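Long-range contacts in uncharacterized protein YhfS (Escherichia coli, PDB 4J8L), which is of unknown function but carries pyridoxal 5'-phosphate covalently on a lysine and may have cysteine synthase-like activity: residues P49-V55 with I227-L233; A74-I79 with S190-C194. All coordinates share one frame; numbering follows the deposited sequence. Where two conformers were deposited one is given.

After helices 11-28 and 31-34 the chain reaches helix 50-62, whose start forms one half of contact 1. It then runs through strand 67-72 into helix 74-86, which opens contact 2. After the strands and helices that follow, strand 189-193 packs against that helix and closes contact 2, just before the cofactor lysine. Strand 203-208 and helix 210-219 come next, and the start of helix 229-261 returns to helix 50-62 to close contact 1. Contact 2 is therefore nested inside the loop of contact 1. Their centres lie about 17 Å apart. One joins two helix starts; the other joins a helix to the seven-stranded mixed sheet.

Contact 1. Residues P49-V55 with I227-L233; sequences PRVTQRV and IQGAQAL. With ACY (acetic acid), chain D.
Thr-52 reaches across to the carbonyl of Ile-227, just ahead of the N-cap residue of helix 229-261. Its OG1 donates to Ile-227 O at 2.7 Å, from a position 34° out of the carbonyl plane. The hydroxyl is brought there by its place beside the backbone N (chi1 -60°). CG2, anti to that N, lies against the same carbonyl oxygen. Pro-49 and Gln-228 occupy the N-cap positions of the two helices. Their side chains cross at about a right angle, with Pro-49 CG 3.6 Å from Gln-228 OE1. That oxygen also accepts a hydrogen bond from Gly-41 N. Gln-228 N donates to Gln-231 OE1 at 2.9 Å, on a lone pair, which ties down the helix start. Further along, the contact is apolar. Val-51 sends CG1 anti to its backbone N and meets Leu-233 CG at 3.8 Å. Val-55 CG2 touches Ala-232 CB at 3.7 Å. Gly-229 has no side chain, which leaves room for Val-51 and Pro-49 to lie close to its backbone. Away from the interface, an acetate bridges Arg-50 NE (2.6 Å to O) and Arg-54 NE (3.2 Å to OXT). Arg-54 also forms a salt bridge with Glu-33. The short helical segments run nearly parallel, at 25°. Strand 67-72 packs against both, with Leu-70 touching Val-55 and Ala-232, while Ile-227 and Gln-231 reach strand 203-208.

Contact 2. Residues A74-I79 with S190-C194; sequences AGTGAI and STFSC
Ala-74 meets Ser-193 where helix 74-86 passes the end of strand 189-193. Its CB lies 3.9 Å from Ser-193 OG. At Gly-75 the backbones come closest, with the CA atoms of Gly-75 and Ser-193 3.9 Å apart. Ser-193 CB sits 3.5 Å from Gly-75 N, while its OG turns anti to its own backbone N (chi1 168°) and hydrogen-bonds the backbone N of the modified lysine at position 196. Thr-76 points away from the strand. Its OG1 hydrogen-bonds the cofactor phosphate and Thr-103 OG1. One turn after Ala-74, Ala-78 points toward Thr-191, and the two CB atoms are 3.8 Å apart. Thr-191 CG2 rests on the carbonyl of Ala-78, 3.6 Å from its O. Ile-79 then crosses Thr-191 at about a right angle, bringing CG1 to 3.3 Å from Thr-191 OG1. This hydroxyl lies between the backbone N and the carbonyl carbon (chi1 63°) and is hydrogen-bonded to Thr-169 O in the neighbouring strand. The helix and strand segments run roughly antiparallel, 158° between their directions. No hydrogen bond joins them, so van der Waals contact sets the spacing, closest at Gly-75 and Ala-78, where side chains are absent or small. Several polar groups turn to the cofactor lysine and its phosphate, while Thr-191 OG1 bonds within the sheet. Gly-75 N donates to the phosphate, whose negative charge is probably stabilised by the helix start, as in other aminotransferase-fold enzymes. The strand leads to the lysine that holds the cofactor, so this packing probably helps to set the phosphate site and the lysine relative to each other.

Contact 1. Residues P49-V55 with I227-L233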
ATOM      1  N   PRO A  49       1.416  25.428   2.890  1.00 13.69           N
ATOM      2  CA  PRO A  49       2.818  25.854   2.783  1.00 12.04           C
ATOM      3  C   PRO A  49       3.348  25.808   1.365  1.00 13.28           C
ATOM      4  O   PRO A  49       2.947  24.951   0.565  1.00 15.80           O
ATOM      5  CB  PRO A  49       3.552  24.824   3.662  1.00 14.08           C
ATOM      6  CG  PRO A  49       2.542  24.473   4.704  1.00 16.98           C
ATOM      7  CD  PRO A  49       1.232  24.413   3.947  1.00 14.54           C
ATOM      8  N   ARG A  50       4.224  26.759   1.042  1.00 17.22           N
ATOM      9  CA  ARG A  50       4.846  26.784  -0.268  1.00 18.25           C
ATOM     10  C   ARG A  50       5.623  25.493  -0.509  1.00 20.46           C
ATOM     11  O   ARG A  50       5.598  24.949  -1.611  1.00 17.47           O
ATOM     12  CB  ARG A  50       5.781  27.991  -0.394  1.00 21.08           C
ATOM     13  CG  ARG A  50       5.082  29.350  -0.304  1.00 23.07           C
ATOM     14  CD  ARG A  50       6.098  30.496  -0.328  1.00 28.78           C
ATOM     15  NE  ARG A  50       7.061  30.360   0.767  1.00 36.30           N
ATOM     16  CZ  ARG A  50       6.883  30.837   1.998  1.00 35.06           C
ATOM     17  NH1 ARG A  50       5.783  31.510   2.305  1.00 38.36           N
ATOM     18  NH2 ARG A  50       7.818  30.659   2.919  1.00 39.27           N
ATOM     19  N   VAL A  51       6.315  24.999   0.520  1.00 16.37           N
ATOM     20  CA  VAL A  51       7.087  23.772   0.358  1.00 15.54           C
ATOM     21  C   VAL A  51       6.178  22.558   0.142  1.00 15.37           C
ATOM     22  O   VAL A  51       6.497  21.651  -0.630  1.00 14.24           O
ATOM     23  CB  VAL A  51       8.038  23.550   1.553  1.00 15.94           C
ATOM     24  CG1 VAL A  51       8.626  22.139   1.511  1.00 18.17           C
ATOM     25  CG2 VAL A  51       9.130  24.600   1.542  1.00 21.79           C
ATOM     26  N   THR A  52       5.014  22.562   0.785  1.00 12.94           N
ATOM     27  CA  THR A  52       4.063  21.470   0.592  1.00 13.44           C
ATOM     28  C   THR A  52       3.569  21.424  -0.857  1.00 13.23           C
ATOM     29  O   THR A  52       3.490  20.347  -1.452  1.00 14.33           O
ATOM     30  CB  THR A  52       2.910  21.560   1.601  1.00 13.50           C
ATOM     31  OG1 THR A  52       3.464  21.490   2.924  1.00 13.29           O
ATOM     32  CG2 THR A  52       1.912  20.393   1.412  1.00 14.14           C
ATOM     33  N   GLN A  53       3.267  22.591  -1.426  0.50 14.31           N
ATOM     34  CA  GLN A  53       2.893  22.644  -2.833  0.50 14.42           C
ATOM     35  C   GLN A  53       3.998  22.036  -3.687  0.50 16.16           C
ATOM     36  O   GLN A  53       3.732  21.185  -4.533  0.50 15.88           O
ATOM     37  CB  GLN A  53       2.610  24.072  -3.302  0.50 16.79           C
ATOM     38  CG  GLN A  53       2.215  24.117  -4.777  0.50 20.53           C
ATOM     39  CD  GLN A  53       2.126  25.519  -5.353  0.50 24.02           C
ATOM     40  OE1 GLN A  53       2.943  26.392  -5.051  0.50 22.10           O
ATOM     41  NE2 GLN A  53       1.128  25.739  -6.200  0.50 31.63           N
ATOM     42  N   ARG A  54       5.240  22.459  -3.447  1.00 16.31           N
ATOM     43  CA  ARG A  54       6.364  21.969  -4.244  1.00 16.42           C
ATOM     44  C   ARG A  54       6.477  20.449  -4.158  1.00 15.61           C
ATOM     45  O   ARG A  54       6.705  19.776  -5.162  1.00 17.50           O
ATOM     46  CB  ARG A  54       7.683  22.594  -3.789  1.00 20.33           C
ATOM     47  CG  ARG A  54       7.845  24.047  -4.113  1.00 26.73           C
ATOM     48  CD  ARG A  54       9.243  24.528  -3.723  1.00 34.26           C
ATOM     49  NE  ARG A  54       9.413  25.962  -3.922  1.00 47.30           N
ATOM     50  CZ  ARG A  54       9.987  26.502  -4.990  1.00 49.04           C
ATOM     51  NH1 ARG A  54      10.452  25.725  -5.957  1.00 47.23           N
ATOM     52  NH2 ARG A  54      10.103  27.819  -5.086  1.00 56.00           N
ATOM     53  N   VAL A  55       6.341  19.914  -2.948  1.00 14.45           N
ATOM     54  CA  VAL A  55       6.431  18.473  -2.752  1.00 14.98           C
ATOM     55  C   VAL A  55       5.318  17.773  -3.523  1.00 14.58           C
ATOM     56  O   VAL A  55       5.538  16.746  -4.163  1.00 17.13           O
ATOM     57  CB  VAL A  55       6.392  18.084  -1.246  1.00 12.73           C
ATOM     58  CG1 VAL A  55       6.192  16.572  -1.082  1.00 14.79           C
ATOM     59  CG2 VAL A  55       7.671  18.530  -0.547  1.00 12.42           C
ATOM     60  N   ILE A 227      -0.927  19.858   5.378  1.00 13.33           N
ATOM     61  CA  ILE A 227       0.291  19.151   5.742  1.00 14.05           C
ATOM     62  C   ILE A 227       1.414  20.192   5.786  1.00 17.16           C
ATOM     63  O   ILE A 227       1.626  20.942   4.823  1.00 15.25           O
ATOM     64  CB  ILE A 227       0.576  18.029   4.728  1.00 13.48           C
ATOM     65  CG1 ILE A 227      -0.580  17.016   4.721  1.00 12.89           C
ATOM     66  CG2 ILE A 227       1.896  17.326   5.035  1.00 15.24           C
ATOM     67  CD1 ILE A 227      -1.007  16.530   6.128  1.00 14.33           C
ATOM     68  N   GLN A 228       2.122  20.279   6.912  1.00 13.60           N
ATOM     69  CA  GLN A 228       3.129  21.339   7.046  1.00 11.30           C
ATOM     70  C   GLN A 228       4.384  21.035   6.221  1.00 12.79           C
ATOM     71  O   GLN A 228       4.625  19.880   5.862  1.00 14.99           O
ATOM     72  CB  GLN A 228       3.487  21.569   8.515  1.00 14.52           C
ATOM     73  CG  GLN A 228       2.284  21.964   9.379  1.00 10.71           C
ATOM     74  CD  GLN A 228       1.586  23.236   8.886  1.00 10.49           C
ATOM     75  OE1 GLN A 228       2.199  24.100   8.281  1.00 14.67           O
ATOM     76  NE2 GLN A 228       0.289  23.341   9.160  1.00 14.16           N
ATOM     77  N   GLY A 229       5.157  22.079   5.909  1.00 14.65           N
ATOM     78  CA  GLY A 229       6.324  21.944   5.056  1.00 15.79           C
ATOM     79  C   GLY A 229       7.279  20.855   5.524  1.00 16.89           C
ATOM     80  O   GLY A 229       7.752  20.053   4.718  1.00 16.40           O
ATOM     81  N   ALA A 230       7.543  20.806   6.826  1.00 16.16           N
ATOM     82  CA  ALA A 230       8.485  19.822   7.363  1.00 17.29           C
ATOM     83  C   ALA A 230       7.966  18.394   7.165  1.00 16.75           C
ATOM     84  O   ALA A 230       8.732  17.476   6.857  1.00 18.69           O
ATOM     85  CB  ALA A 230       8.768  20.090   8.834  1.00 20.42           C
ATOM     86  N   GLN A 231       6.665  18.209   7.359  1.00 15.61           N
ATOM     87  CA  GLN A 231       6.051  16.907   7.115  1.00 14.37           C
ATOM     88  C   GLN A 231       6.165  16.525   5.647  1.00 14.39           C
ATOM     89  O   GLN A 231       6.459  15.379   5.307  1.00 12.54           O
ATOM     90  CB  GLN A 231       4.580  16.923   7.508  1.00 16.32           C
ATOM     91  CG  GLN A 231       4.308  17.055   8.986  1.00 18.07           C
ATOM     92  CD  GLN A 231       2.821  17.137   9.249  1.00 18.02           C
ATOM     93  OE1 GLN A 231       2.158  18.088   8.820  1.00 17.80           O
ATOM     94  NE2 GLN A 231       2.285  16.129   9.922  1.00 17.66           N
ATOM     95  N   ALA A 232       5.928  17.497   4.772  1.00 14.35           N
ATOM     96  CA  ALA A 232       6.002  17.244   3.342  1.00 15.42           C
ATOM     97  C   ALA A 232       7.415  16.815   2.944  1.00 14.62           C
ATOM     98  O   ALA A 232       7.585  15.891   2.149  1.00 15.06           O
ATOM     99  CB  ALA A 232       5.578  18.484   2.555  1.00 14.14           C
ATOM    100  N   LEU A 233       8.427  17.497   3.480  1.00 13.41           N
ATOM    101  CA  LEU A 233       9.810  17.104   3.223  1.00 15.50           C
ATOM    102  C   LEU A 233      10.105  15.704   3.762  1.00 16.78           C
ATOM    103  O   LEU A 233      10.852  14.945   3.145  1.00 17.93           O
ATOM    104  CB  LEU A 233      10.770  18.117   3.830  1.00 15.32           C
ATOM    105  CG  LEU A 233      10.722  19.454   3.091  1.00 20.31           C
ATOM    106  CD1 LEU A 233      11.470  20.492   3.893  1.00 19.40           C
ATOM    107  CD2 LEU A 233      11.345  19.278   1.713  1.00 20.47           C
TER
HETATM  108  C   ACY D 403       9.331  28.668  -0.959  1.00 51.52           C
HETATM  109  O   ACY D 403       9.290  29.301   0.120  1.00 46.80           O
HETATM  110  OXT ACY D 403       9.502  27.429  -1.040  1.00 57.05           O
HETATM  111  CH3 ACY D 403       9.164  29.438  -2.235  1.00 47.69           C

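Contact 2. Residues A74-I79 with S190-C194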
ATOM      1  N   ALA A  74      -3.678   9.796   6.662  1.00 18.26           N
ATOM      2  CA  ALA A  74      -2.872   8.773   6.000  1.00 14.39           C
ATOM      3  C   ALA A  74      -3.647   8.067   4.884  1.00 16.24           C
ATOM      4  O   ALA A  74      -4.320   8.728   4.091  1.00 14.70           O
ATOM      5  CB  ALA A  74      -2.311   7.775   7.036  1.00 13.99           C
ATOM      6  N   GLY A  75      -3.582   6.741   4.823  1.00 14.31           N
ATOM      7  CA  GLY A  75      -4.178   6.024   3.705  1.00 12.71           C
ATOM      8  C   GLY A  75      -5.693   6.110   3.674  1.00 13.13           C
ATOM      9  O   GLY A  75      -6.293   6.274   2.619  1.00 14.77           O
ATOM     10  N   THR A  76      -6.307   5.985   4.842  1.00 13.03           N
ATOM     11  CA  THR A  76      -7.753   6.086   4.965  1.00 14.01           C
ATOM     12  C   THR A  76      -8.217   7.489   4.566  1.00 15.36           C
ATOM     13  O   THR A  76      -9.214   7.648   3.851  1.00 14.47           O
ATOM     14  CB  THR A  76      -8.197   5.758   6.397  1.00 13.92           C
ATOM     15  OG1 THR A  76      -7.824   4.412   6.711  1.00 15.78           O
ATOM     16  CG2 THR A  76      -9.703   5.905   6.540  1.00 15.74           C
ATOM     17  N   GLY A  77      -7.484   8.506   5.004  1.00 14.10           N
ATOM     18  CA  GLY A  77      -7.809   9.878   4.628  1.00 13.40           C
ATOM     19  C   GLY A  77      -7.711  10.107   3.128  1.00 15.60           C
ATOM     20  O   GLY A  77      -8.529  10.834   2.536  1.00 16.46           O
ATOM     21  N   ALA A  78      -6.713   9.488   2.500  1.00 15.24           N
ATOM     22  CA  ALA A  78      -6.523   9.636   1.058  1.00 16.03           C
ATOM     23  C   ALA A  78      -7.683   9.004   0.282  1.00 14.45           C
ATOM     24  O   ALA A  78      -8.193   9.575  -0.684  1.00 15.81           O
ATOM     25  CB  ALA A  78      -5.188   9.029   0.624  1.00 15.32           C
ATOM     26  N   ILE A  79      -8.097   7.821   0.710  1.00 13.76           N
ATOM     27  CA  ILE A  79      -9.217   7.142   0.071  1.00 12.88           C
ATOM     28  C   ILE A  79     -10.505   7.922   0.282  1.00 14.17           C
ATOM     29  O   ILE A  79     -11.301   8.059  -0.644  1.00 15.96           O
ATOM     30  CB  ILE A  79      -9.344   5.697   0.558  1.00 13.03           C
ATOM     31  CG1 ILE A  79      -8.201   4.875  -0.051  1.00 16.14           C
ATOM     32  CG2 ILE A  79     -10.710   5.097   0.177  1.00 13.58           C
ATOM     33  CD1 ILE A  79      -7.942   3.533   0.642  1.00 15.59           C
ATOM     34  N   SER A 190      -4.522   7.719  -7.784  1.00 15.89           N
ATOM     35  CA  SER A 190      -3.933   6.769  -6.844  1.00 15.23           C
ATOM     36  C   SER A 190      -4.048   7.312  -5.432  1.00 18.17           C
ATOM     37  O   SER A 190      -4.099   8.522  -5.231  1.00 16.42           O
ATOM     38  CB  SER A 190      -2.446   6.570  -7.148  1.00 15.02           C
ATOM     39  OG  SER A 190      -2.224   5.561  -8.116  1.00 19.49           O
ATOM     40  N   THR A 191      -4.073   6.420  -4.444  1.00 15.62           N
ATOM     41  CA  THR A 191      -4.044   6.862  -3.057  1.00 13.84           C
ATOM     42  C   THR A 191      -3.088   5.983  -2.264  1.00 16.42           C
ATOM     43  O   THR A 191      -2.966   4.789  -2.529  1.00 15.52           O
ATOM     44  CB  THR A 191      -5.428   6.774  -2.381  1.00 16.64           C
ATOM     45  OG1 THR A 191      -5.856   5.406  -2.339  1.00 17.02           O
ATOM     46  CG2 THR A 191      -6.463   7.611  -3.095  1.00 16.05           C
ATOM     47  N   PHE A 192      -2.413   6.574  -1.289  1.00 13.78           N
ATOM     48  CA  PHE A 192      -1.559   5.789  -0.398  1.00 16.38           C
ATOM     49  C   PHE A 192      -1.178   6.512   0.877  1.00 14.82           C
ATOM     50  O   PHE A 192      -1.070   7.736   0.894  1.00 15.82           O
ATOM     51  CB  PHE A 192      -0.285   5.304  -1.111  1.00 12.88           C
ATOM     52  CG  PHE A 192       0.494   6.382  -1.815  1.00 13.48           C
ATOM     53  CD1 PHE A 192       0.223   6.695  -3.142  1.00 16.57           C
ATOM     54  CD2 PHE A 192       1.543   7.045  -1.170  1.00 16.51           C
ATOM     55  CE1 PHE A 192       0.954   7.669  -3.812  1.00 15.43           C
ATOM     56  CE2 PHE A 192       2.281   8.028  -1.836  1.00 16.29           C
ATOM     57  CZ  PHE A 192       1.987   8.337  -3.156  1.00 16.93           C
ATOM     58  N   SER A 193      -0.964   5.733   1.938  1.00 13.77           N
ATOM     59  CA  SER A 193      -0.344   6.227   3.165  1.00 13.79           C
ATOM     60  C   SER A 193       1.140   6.527   2.965  1.00 15.31           C
ATOM     61  O   SER A 193       1.878   5.705   2.430  1.00 15.99           O
ATOM     62  CB  SER A 193      -0.486   5.180   4.278  1.00 15.15           C
ATOM     63  OG  SER A 193       0.339   5.506   5.385  1.00 14.18           O
ATOM     64  N   CYS A 194       1.589   7.697   3.403  1.00 12.24           N
ATOM     65  CA  CYS A 194       3.030   7.962   3.400  1.00 12.81           C
ATOM     66  C   CYS A 194       3.713   7.367   4.628  1.00 12.44           C
ATOM     67  O   CYS A 194       4.923   7.168   4.622  1.00 14.73           O
ATOM     68  CB  CYS A 194       3.333   9.449   3.288  1.00 12.21           C
ATOM     69  SG  CYS A 194       2.703  10.122   1.720  1.00 16.19           S
TER